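Local structure of putative 2OG-Fe(II) oxygenase family protein (Caulobacter crescentus CB15, 3OOX) at residues Val10-Tyr15 with Thr20-Glu25; Tyr33-Leu38 with Gly206-Leu211; Glu147-Tyr152 with Asp158-Thr163. The protein probably acts as an iron(II)- and 2-oxoglutarate-dependent oxygenase that forms ethylene from 2-oxoglutarate and can also oxidise L-arginine. All coordinates share one frame; numbering follows the deposited sequence.

Contact 1: residues Val10-Tyr15 with Thr20-Glu25; sequences VSFSLY and TRFAQE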
loop_
_atom_site.group_PDB
_atom_site.type_symbol
_atom_site.label_atom_id
_atom_site.label_comp_id
_atom_site.label_asym_id
_atom_site.label_seq_id
_atom_site.Cartn_x
_atom_site.Cartn_y
_atom_site.Cartn_z
ATOM N N VAL A 10 4.296 -14.527 -9.355
ATOM C CA VAL A 10 3.673 -15.768 -8.892
ATOM C C VAL A 10 2.202 -15.664 -9.281
ATOM O O VAL A 10 1.542 -14.703 -8.956
ATOM C CB VAL A 10 3.814 -15.948 -7.373
ATOM C CG1 VAL A 10 3.090 -17.244 -6.856
ATOM C CG2 VAL A 10 5.295 -15.961 -6.950
ATOM N N SER A 11 1.684 -16.650 -10.026
ATOM C CA SER A 11 0.315 -16.577 -10.496
ATOM C C SER A 11 -0.697 -16.829 -9.376
ATOM O O SER A 11 -0.628 -17.847 -8.697
ATOM C CB SER A 11 0.059 -17.594 -11.621
ATOM O OG SER A 11 -1.297 -17.517 -12.011
ATOM N N PHE A 12 -1.650 -15.914 -9.265
ATOM C CA PHE A 12 -2.785 -16.083 -8.378
ATOM C C PHE A 12 -3.597 -17.348 -8.732
ATOM O O PHE A 12 -4.331 -17.839 -7.895
ATOM C CB PHE A 12 -3.662 -14.830 -8.363
ATOM C CG PHE A 12 -4.798 -14.912 -7.394
ATOM C CD1 PHE A 12 -4.558 -14.928 -6.024
ATOM C CD2 PHE A 12 -6.091 -15.019 -7.833
ATOM C CE1 PHE A 12 -5.611 -15.030 -5.116
ATOM C CE2 PHE A 12 -7.143 -15.145 -6.927
ATOM C CZ PHE A 12 -6.900 -15.139 -5.586
ATOM N N SER A 13 -3.459 -17.888 -9.940
ATOM C CA SER A 13 -4.178 -19.127 -10.280
ATOM C C SER A 13 -3.779 -20.268 -9.320
ATOM O O SER A 13 -4.563 -21.206 -9.087
ATOM C CB SER A 13 -3.915 -19.494 -11.748
ATOM O OG SER A 13 -2.573 -19.890 -11.926
ATOM N N LEU A 14 -2.581 -20.182 -8.739
ATOM C CA LEU A 14 -2.102 -21.171 -7.802
ATOM C C LEU A 14 -2.818 -21.125 -6.454
ATOM O O LEU A 14 -2.764 -22.097 -5.709
ATOM C CB LEU A 14 -0.585 -21.065 -7.583
ATOM C CG LEU A 14 0.265 -21.303 -8.839
ATOM C CD1 LEU A 14 1.730 -21.004 -8.510
ATOM C CD2 LEU A 14 0.140 -22.703 -9.482
ATOM N N TYR A 15 -3.454 -20.002 -6.114
ATOM C CA TYR A 15 -4.163 -19.890 -4.840
ATOM C C TYR A 15 -5.190 -21.023 -4.697
ATOM O O TYR A 15 -5.231 -21.665 -3.656
ATOM C CB TYR A 15 -4.804 -18.503 -4.723
ATOM C CG TYR A 15 -5.699 -18.318 -3.509
ATOM C CD1 TYR A 15 -5.188 -17.859 -2.306
ATOM C CD2 TYR A 15 -7.061 -18.579 -3.587
ATOM C CE1 TYR A 15 -6.040 -17.685 -1.183
ATOM C CE2 TYR A 15 -7.902 -18.389 -2.506
ATOM C CZ TYR A 15 -7.398 -17.952 -1.311
ATOM O OH TYR A 15 -8.272 -17.806 -0.227
ATOM N N THR A 20 -0.358 -24.702 -1.522
ATOM C CA THR A 20 0.930 -24.946 -0.867
ATOM C C THR A 20 2.091 -24.323 -1.647
ATOM O O THR A 20 2.974 -23.682 -1.058
ATOM C CB THR A 20 1.155 -26.468 -0.670
ATOM O OG1 THR A 20 0.162 -26.939 0.246
ATOM C CG2 THR A 20 2.551 -26.761 -0.089
ATOM N N ARG A 21 2.099 -24.491 -2.960
ATOM C CA ARG A 21 3.102 -23.842 -3.789
ATOM C C ARG A 21 2.976 -22.292 -3.826
ATOM O O ARG A 21 3.990 -21.571 -3.789
ATOM C CB ARG A 21 3.027 -24.428 -5.195
ATOM C CG ARG A 21 3.848 -23.706 -6.233
ATOM C CD ARG A 21 3.737 -24.413 -7.555
ATOM N NE ARG A 21 4.315 -23.593 -8.618
ATOM C CZ ARG A 21 4.000 -23.679 -9.905
ATOM N NH1 ARG A 21 3.121 -24.593 -10.334
ATOM N NH2 ARG A 21 4.567 -22.843 -10.768
ATOM N N PHE A 22 1.736 -21.800 -3.913
ATOM C CA PHE A 22 1.446 -20.375 -3.868
ATOM C C PHE A 22 2.084 -19.735 -2.635
ATOM O O PHE A 22 2.824 -18.755 -2.743
ATOM C CB PHE A 22 -0.078 -20.157 -3.872
ATOM C CG PHE A 22 -0.504 -18.697 -3.918
ATOM C CD1 PHE A 22 -0.226 -17.903 -5.035
ATOM C CD2 PHE A 22 -1.216 -18.141 -2.868
ATOM C CE1 PHE A 22 -0.634 -16.599 -5.084
ATOM C CE2 PHE A 22 -1.612 -16.828 -2.923
ATOM C CZ PHE A 22 -1.317 -16.065 -4.043
ATOM N N ALA A 23 1.794 -20.288 -1.466
ATOM C CA ALA A 23 2.321 -19.776 -0.207
ATOM C C ALA A 23 3.849 -19.850 -0.154
ATOM O O ALA A 23 4.501 -18.890 0.237
ATOM C CB ALA A 23 1.690 -20.516 0.982
ATOM N N GLN A 24 4.441 -20.956 -0.574
ATOM C CA GLN A 24 5.917 -21.034 -0.622
ATOM C C GLN A 24 6.555 -19.990 -1.548
ATOM O O GLN A 24 7.511 -19.321 -1.155
ATOM C CB GLN A 24 6.383 -22.426 -1.056
ATOM C CG GLN A 24 7.916 -22.586 -1.177
ATOM C CD GLN A 24 8.695 -22.227 0.095
ATOM O OE1 GLN A 24 8.254 -22.490 1.221
ATOM N NE2 GLN A 24 9.875 -21.630 -0.091
ATOM N N GLU A 25 6.070 -19.882 -2.783
ATOM C CA GLU A 25 6.674 -18.946 -3.756
ATOM C C GLU A 25 6.459 -17.485 -3.366
ATOM O O GLU A 25 7.406 -16.680 -3.397
ATOM C CB GLU A 25 6.147 -19.201 -5.155
ATOM C CG GLU A 25 6.548 -20.543 -5.717
ATOM C CD GLU A 25 6.160 -20.718 -7.157
ATOM O OE1 GLU A 25 5.677 -19.761 -7.783
ATOM O OE2 GLU A 25 6.367 -21.833 -7.675
#

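Contact 2: residues Tyr33-Leu38 with Gly206-Leu211; sequences YGFAVL and GGLEVL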
loop_
_atom_site.group_PDB
_atom_site.type_symbol
_atom_site.label_atom_id
_atom_site.label_comp_id
_atom_site.label_asym_id
_atom_site.label_seq_id
_atom_site.Cartn_x
_atom_site.Cartn_y
_atom_site.Cartn_z
ATOM N N TYR A 33 13.051 -10.173 -0.385
ATOM C CA TYR A 33 13.040 -8.811 -0.941
ATOM C C TYR A 33 12.111 -7.838 -0.198
ATOM O O TYR A 33 12.195 -6.632 -0.438
ATOM C CB TYR A 33 12.593 -8.824 -2.398
ATOM C CG TYR A 33 13.538 -9.535 -3.347
ATOM C CD1 TYR A 33 14.806 -9.026 -3.583
ATOM C CD2 TYR A 33 13.154 -10.704 -4.013
ATOM C CE1 TYR A 33 15.693 -9.673 -4.448
ATOM C CE2 TYR A 33 14.036 -11.351 -4.888
ATOM C CZ TYR A 33 15.288 -10.825 -5.087
ATOM O OH TYR A 33 16.171 -11.466 -5.956
ATOM N N GLY A 34 11.227 -8.365 0.654
ATOM C CA GLY A 34 10.142 -7.594 1.244
ATOM C C GLY A 34 8.996 -7.305 0.286
ATOM O O GLY A 34 8.057 -6.607 0.647
ATOM N N PHE A 35 9.056 -7.893 -0.903
ATOM C CA PHE A 35 8.156 -7.616 -2.032
ATOM C C PHE A 35 7.822 -8.921 -2.740
ATOM O O PHE A 35 8.659 -9.818 -2.793
ATOM C CB PHE A 35 8.804 -6.687 -3.071
ATOM C CG PHE A 35 8.627 -5.204 -2.793
ATOM C CD1 PHE A 35 9.440 -4.557 -1.872
ATOM C CD2 PHE A 35 7.662 -4.459 -3.445
ATOM C CE1 PHE A 35 9.284 -3.230 -1.606
ATOM C CE2 PHE A 35 7.532 -3.110 -3.207
ATOM C CZ PHE A 35 8.361 -2.496 -2.281
ATOM N N ALA A 36 6.637 -8.968 -3.350
ATOM C CA ALA A 36 6.254 -10.045 -4.259
ATOM C C ALA A 36 5.432 -9.458 -5.385
ATOM O O ALA A 36 4.824 -8.394 -5.237
ATOM C CB ALA A 36 5.467 -11.112 -3.520
ATOM N N VAL A 37 5.410 -10.165 -6.513
ATOM C CA VAL A 37 4.624 -9.767 -7.661
ATOM C C VAL A 37 3.626 -10.874 -7.918
ATOM O O VAL A 37 4.030 -12.040 -8.063
ATOM C CB VAL A 37 5.487 -9.542 -8.927
ATOM C CG1 VAL A 37 4.594 -9.159 -10.134
ATOM C CG2 VAL A 37 6.574 -8.461 -8.643
ATOM N N LEU A 38 2.355 -10.496 -7.974
ATOM C CA LEU A 38 1.221 -11.421 -8.118
ATOM C C LEU A 38 0.552 -11.178 -9.467
ATOM O O LEU A 38 0.048 -10.095 -9.738
ATOM C CB LEU A 38 0.219 -11.207 -6.984
ATOM C CG LEU A 38 -1.003 -12.117 -6.981
ATOM C CD1 LEU A 38 -0.542 -13.477 -6.583
ATOM C CD2 LEU A 38 -2.023 -11.621 -5.972
ATOM N N GLY A 206 6.526 1.622 -14.431
ATOM C CA GLY A 206 6.312 2.729 -13.492
ATOM C C GLY A 206 7.526 3.227 -12.750
ATOM O O GLY A 206 7.385 4.162 -11.959
ATOM N N GLY A 207 8.688 2.595 -12.913
ATOM C CA GLY A 207 9.905 3.033 -12.206
ATOM C C GLY A 207 10.067 2.651 -10.732
ATOM O O GLY A 207 10.906 3.219 -10.011
ATOM N N LEU A 208 9.299 1.665 -10.282
ATOM C CA LEU A 208 9.419 1.195 -8.898
ATOM C C LEU A 208 10.711 0.424 -8.716
ATOM O O LEU A 208 11.069 -0.423 -9.539
ATOM C CB LEU A 208 8.227 0.310 -8.525
ATOM C CG LEU A 208 8.209 -0.276 -7.107
ATOM C CD1 LEU A 208 8.087 0.778 -5.975
ATOM C CD2 LEU A 208 7.051 -1.281 -7.018
ATOM N N GLU A 209 11.439 0.729 -7.642
ATOM C CA GLU A 209 12.654 0.029 -7.324
ATOM C C GLU A 209 12.709 -0.292 -5.837
ATOM O O GLU A 209 12.237 0.497 -5.020
ATOM C CB GLU A 209 13.859 0.869 -7.696
ATOM C CG GLU A 209 13.890 1.259 -9.176
ATOM C CD GLU A 209 15.177 1.935 -9.597
ATOM O OE1 GLU A 209 15.873 2.504 -8.711
ATOM O OE2 GLU A 209 15.485 1.916 -10.836
ATOM N N VAL A 210 13.282 -1.444 -5.491
ATOM C CA VAL A 210 13.477 -1.832 -4.094
ATOM C C VAL A 210 14.957 -1.833 -3.769
ATOM O O VAL A 210 15.772 -2.291 -4.569
ATOM C CB VAL A 210 12.875 -3.220 -3.777
ATOM C CG1 VAL A 210 13.449 -4.345 -4.663
ATOM C CG2 VAL A 210 13.007 -3.570 -2.279
ATOM N N LEU A 211 15.310 -1.330 -2.583
ATOM C CA LEU A 211 16.691 -1.371 -2.165
ATOM C C LEU A 211 17.051 -2.765 -1.656
ATOM O O LEU A 211 16.473 -3.257 -0.650
ATOM C CB LEU A 211 16.923 -0.320 -1.072
ATOM C CG LEU A 211 18.363 -0.150 -0.614
ATOM C CD1 LEU A 211 19.204 0.455 -1.744
ATOM C CD2 LEU A 211 18.399 0.757 0.612
#

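Contact 3: residues Glu147-Tyr152 with Asp158-Thr163; sequences EAIATY and DFFKPT. With EDO (1,2-ethanediol), chain J.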
loop_
_atom_site.group_PDB
_atom_site.type_symbol
_atom_site.label_atom_id
_atom_site.label_comp_id
_atom_site.label_asym_id
_atom_site.label_seq_id
_atom_site.Cartn_x
_atom_site.Cartn_y
_atom_site.Cartn_z
ATOM N N GLU A 147 -3.295 -15.001 3.816
ATOM C CA GLU A 147 -3.398 -16.472 3.996
ATOM C C GLU A 147 -2.121 -17.201 3.576
ATOM O O GLU A 147 -1.684 -18.126 4.249
ATOM C CB GLU A 147 -4.570 -17.034 3.223
ATOM C CG GLU A 147 -5.951 -16.656 3.708
ATOM C CD GLU A 147 -7.020 -17.212 2.775
ATOM O OE1 GLU A 147 -7.305 -18.433 2.847
ATOM O OE2 GLU A 147 -7.561 -16.454 1.954
ATOM N N ALA A 148 -1.574 -16.807 2.427
ATOM C CA ALA A 148 -0.352 -17.379 1.929
ATOM C C ALA A 148 0.800 -17.074 2.886
ATOM O O ALA A 148 1.604 -17.954 3.219
ATOM C CB ALA A 148 -0.075 -16.881 0.553
ATOM N N ILE A 149 0.883 -15.830 3.343
ATOM C CA ILE A 149 1.910 -15.443 4.318
ATOM C C ILE A 149 1.811 -16.275 5.614
ATOM O O ILE A 149 2.822 -16.765 6.131
ATOM C CB ILE A 149 1.870 -13.918 4.599
ATOM C CG1 ILE A 149 2.310 -13.153 3.335
ATOM C CG2 ILE A 149 2.740 -13.582 5.784
ATOM C CD1 ILE A 149 2.060 -11.651 3.446
ATOM N N ALA A 150 0.601 -16.432 6.122
ATOM C CA ALA A 150 0.346 -17.264 7.325
ATOM C C ALA A 150 0.843 -18.711 7.143
ATOM O O ALA A 150 1.605 -19.227 7.965
ATOM C CB ALA A 150 -1.134 -17.217 7.672
ATOM N N THR A 151 0.487 -19.317 6.017
ATOM C CA THR A 151 0.939 -20.682 5.727
ATOM C C THR A 151 2.472 -20.743 5.591
ATOM O O THR A 151 3.119 -21.670 6.084
ATOM C CB THR A 151 0.204 -21.203 4.490
ATOM O OG1 THR A 151 -1.188 -21.328 4.819
ATOM C CG2 THR A 151 0.765 -22.537 4.023
ATOM N N TYR A 152 3.071 -19.743 4.954
ATOM C CA TYR A 152 4.522 -19.693 4.806
ATOM C C TYR A 152 5.216 -19.657 6.163
ATOM O O TYR A 152 6.261 -20.333 6.374
ATOM C CB TYR A 152 4.930 -18.488 3.963
ATOM C CG TYR A 152 6.415 -18.362 3.757
ATOM C CD1 TYR A 152 7.093 -19.197 2.867
ATOM C CD2 TYR A 152 7.150 -17.403 4.469
ATOM C CE1 TYR A 152 8.452 -19.075 2.673
ATOM C CE2 TYR A 152 8.497 -17.264 4.263
ATOM C CZ TYR A 152 9.152 -18.119 3.368
ATOM O OH TYR A 152 10.509 -18.005 3.169
ATOM N N ASP A 158 -5.881 -19.206 8.312
ATOM C CA ASP A 158 -6.735 -18.067 8.641
ATOM C C ASP A 158 -6.216 -17.181 9.777
ATOM O O ASP A 158 -6.968 -16.336 10.267
ATOM C CB ASP A 158 -8.172 -18.498 8.943
ATOM C CG ASP A 158 -8.302 -19.316 10.213
ATOM O OD1 ASP A 158 -7.265 -19.727 10.792
ATOM O OD2 ASP A 158 -9.459 -19.588 10.619
ATOM N N PHE A 159 -4.943 -17.327 10.130
ATOM C CA PHE A 159 -4.352 -16.560 11.249
ATOM C C PHE A 159 -4.672 -15.076 11.211
ATOM O O PHE A 159 -4.954 -14.460 12.259
ATOM C CB PHE A 159 -2.836 -16.762 11.291
ATOM C CG PHE A 159 -2.132 -15.959 12.337
ATOM C CD1 PHE A 159 -1.692 -14.651 12.072
ATOM C CD2 PHE A 159 -1.893 -16.484 13.593
ATOM C CE1 PHE A 159 -1.038 -13.912 13.059
ATOM C CE2 PHE A 159 -1.246 -15.736 14.561
ATOM C CZ PHE A 159 -0.832 -14.448 14.288
ATOM N N PHE A 160 -4.527 -14.466 10.035
ATOM C CA PHE A 160 -4.638 -13.023 9.941
ATOM C C PHE A 160 -6.066 -12.533 9.946
ATOM O O PHE A 160 -6.283 -11.351 10.127
ATOM C CB PHE A 160 -3.884 -12.490 8.728
ATOM C CG PHE A 160 -2.413 -12.557 8.894
ATOM C CD1 PHE A 160 -1.765 -11.688 9.775
ATOM C CD2 PHE A 160 -1.683 -13.514 8.202
ATOM C CE1 PHE A 160 -0.423 -11.767 9.959
ATOM C CE2 PHE A 160 -0.323 -13.603 8.384
ATOM C CZ PHE A 160 0.303 -12.712 9.267
ATOM N N LYS A 161 -7.043 -13.416 9.740
ATOM C CA LYS A 161 -8.439 -12.992 9.592
ATOM C C LYS A 161 -8.912 -12.005 10.694
ATOM O O LYS A 161 -9.350 -10.896 10.365
ATOM C CB LYS A 161 -9.349 -14.226 9.516
ATOM C CG LYS A 161 -10.776 -13.889 9.201
ATOM C CD LYS A 161 -11.676 -15.112 9.289
ATOM C CE LYS A 161 -13.063 -14.775 8.835
ATOM N NZ LYS A 161 -13.766 -13.990 9.894
ATOM N N PRO A 162 -8.827 -12.372 12.003
ATOM C CA PRO A 162 -9.271 -11.425 13.012
ATOM C C PRO A 162 -8.368 -10.215 13.116
ATOM O O PRO A 162 -8.830 -9.166 13.538
ATOM C CB PRO A 162 -9.247 -12.248 14.314
ATOM C CG PRO A 162 -8.349 -13.381 14.029
ATOM C CD PRO A 162 -8.408 -13.661 12.595
ATOM N N THR A 163 -7.102 -10.368 12.733
ATOM C CA THR A 163 -6.109 -9.306 12.914
ATOM C C THR A 163 -6.339 -8.139 11.985
ATOM O O THR A 163 -5.911 -7.043 12.329
ATOM C CB THR A 163 -4.663 -9.803 12.721
ATOM O OG1 THR A 163 -4.354 -9.899 11.333
ATOM C CG2 THR A 163 -4.452 -11.208 13.369
HETATM C C1 EDO J . -7.147 -18.349 14.028
HETATM O O1 EDO J . -6.186 -18.838 13.097
HETATM C C2 EDO J . -7.603 -16.963 13.607
HETATM O O2 EDO J . -8.535 -17.063 12.521
#

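Contact 1: residues Val10-Tyr15 with Thr20-Glu25
F22 fills the angle between V10-Y15 and helix 19-33, and illustrates how one aromatic side chain can hold a strand, a turn and two helices together. Its CG is anti to the backbone N (chi1 -176°), which sends the ring off the helix and in among V10, F12 and Y15. CB of Y15 sits over one face of the ring, 4.1 Å from the F22 centroid, as a CH-pi contact. The Y15 ring turns its edge to the face of F22 in an offset edge-to-face pair, with the planes at 89°. F12 adds its CD1, 4.0 Å from F22 CZ, and the carbonyl oxygen of S11 lies close to F22 CD1. Cut back to a methyl, as by an alanine at this position, the side chain would probably leave Y15 CB and V10 CG1 without the ring they pack on.

L14 meets F22 near the backbone, CB to CB at 3.9 Å, while its two methyls extend to the guanidinium group of R21. CD1 lies 3.6 Å above the R21 guanidinium plane, toward the rim. A nearly straight salt bridge within helix 19-33, R21 NE to E25 OE2 at 2.9 Å, helps to orient that group; it lies in the guanidinium plane but meets the carboxylate from above. V10 closes the other end: CG1 touches F22 CD1 at 3.8 Å, and CG2 packs on E25 CB.

S11 caps the helix start by accepting from S13 N, and its OG also bonds to D40. Strand 10-11 runs parallel to its neighbour 35-39 with helix 19-33 between them in sequence, a beta-alpha-beta arrangement in which F22 also packs on L38, while A148 of helix 127-152 touches F22 as well.

Contact 2: residues Tyr33-Leu38 with Gly206-Leu211
V210 and F35 carry the apolar part of this contact, which joins two strands mainly through side chains, with no bond between their backbones. V210 has CG2 anti to its own backbone nitrogen, and this methyl reaches F35 CD1 at 3.7 Å and F35 CE1 at 3.8 Å. The two side chains lie alongside each other and point opposite ways. L208, two residues earlier on the same side of the strand, makes a looser touch: its CD2 stands 4.3 Å from F35 CE2. F35 thus meets V210 through CD1 and CE1, and L208 through CE2.

The strands belong to different sheets. Strand 35-39 lies in the large mixed sheet beside strand 227-231, and strand 208-211 lies in the four-stranded antiparallel sheet; facing sheets of this kind form the double-stranded beta-helix of 2-oxoglutarate oxygenases. The F35 ring fills part of the interior between them, where it also packs on V228 and forms an edge-to-face pair with H248.

The polar component is a backbone carbonyl. Y33 O lies in the plane of the F35 ring, at its edge, and also rests against V210 CG2 at 3.7 Å. Its hydrogen-bonding partner is the hydroxyl of T246, so this oxygen has a polar partner beside an apolar cluster. G34 follows with positive phi, a conformation that favours glycine, as the chain leaves helix 19-33 and enters the strand bearing F35.

Contact 3: residues Glu147-Tyr152 with Asp158-Thr163
F160 lays the rim of its ring against the helix at A150, with CE2 3.8 Å from the A150 methyl CB and 3.7 Å from the A150 backbone N, which lies near the ring plane. I149 adds its CG2, 4.0 Å from F160 CE2, the two side chains crossing at about a right angle. CG of F160 is anti to the carbonyl carbon (chi1 -72°), the placement that carries the ring to the helix. F159 meets the same alanine with its CB, while its ring leads away from the helix and lays CD1 3.6 Å above the centre of the F160 ring. The F160 ring is therefore bounded by A150 at an edge and by F159 over a face.

K161 N to D158 O, at 3.0 Å, closes the turn, and just after it T163 OG1 donates to F160 O at 2.7 Å. A 1,2-ethanediol, probably from the crystallisation liquor, is bound at D158 through its backbone O and its carboxylate OD1. L235 and L238 of helix 233-238 also pack on F160.

The arrangement is a connection between helices: the chain changes direction after helix 127-152, and a type I beta turn from D158 to K161 leads into a short, weakly bonded helix at about 161-164.

How the contacts relate
Taken together, the three contacts show chemistry following position. Contact 2 is buried between the two sheets and nearly all apolar; contact 3 is also buried where its segments meet, but solvent-facing at D158; contact 1 is only partly buried and has an R21-E25 salt bridge along helix 19-33 on its exposed side. Contacts 1 and 2 share neighbouring strands: V10 N probably bonds to V37 O (2.8 Å). Contacts 1 and 3 share helix packing, with Y15 OH hydrogen-bonded to E147. Contacts 2 and 3 do not touch. Contacts 1 and 3 are local, each joining segments only a few residues apart, whereas contact 2 joins segments 168 residues apart and, along the sequence, contact 3 lies within the span it closes.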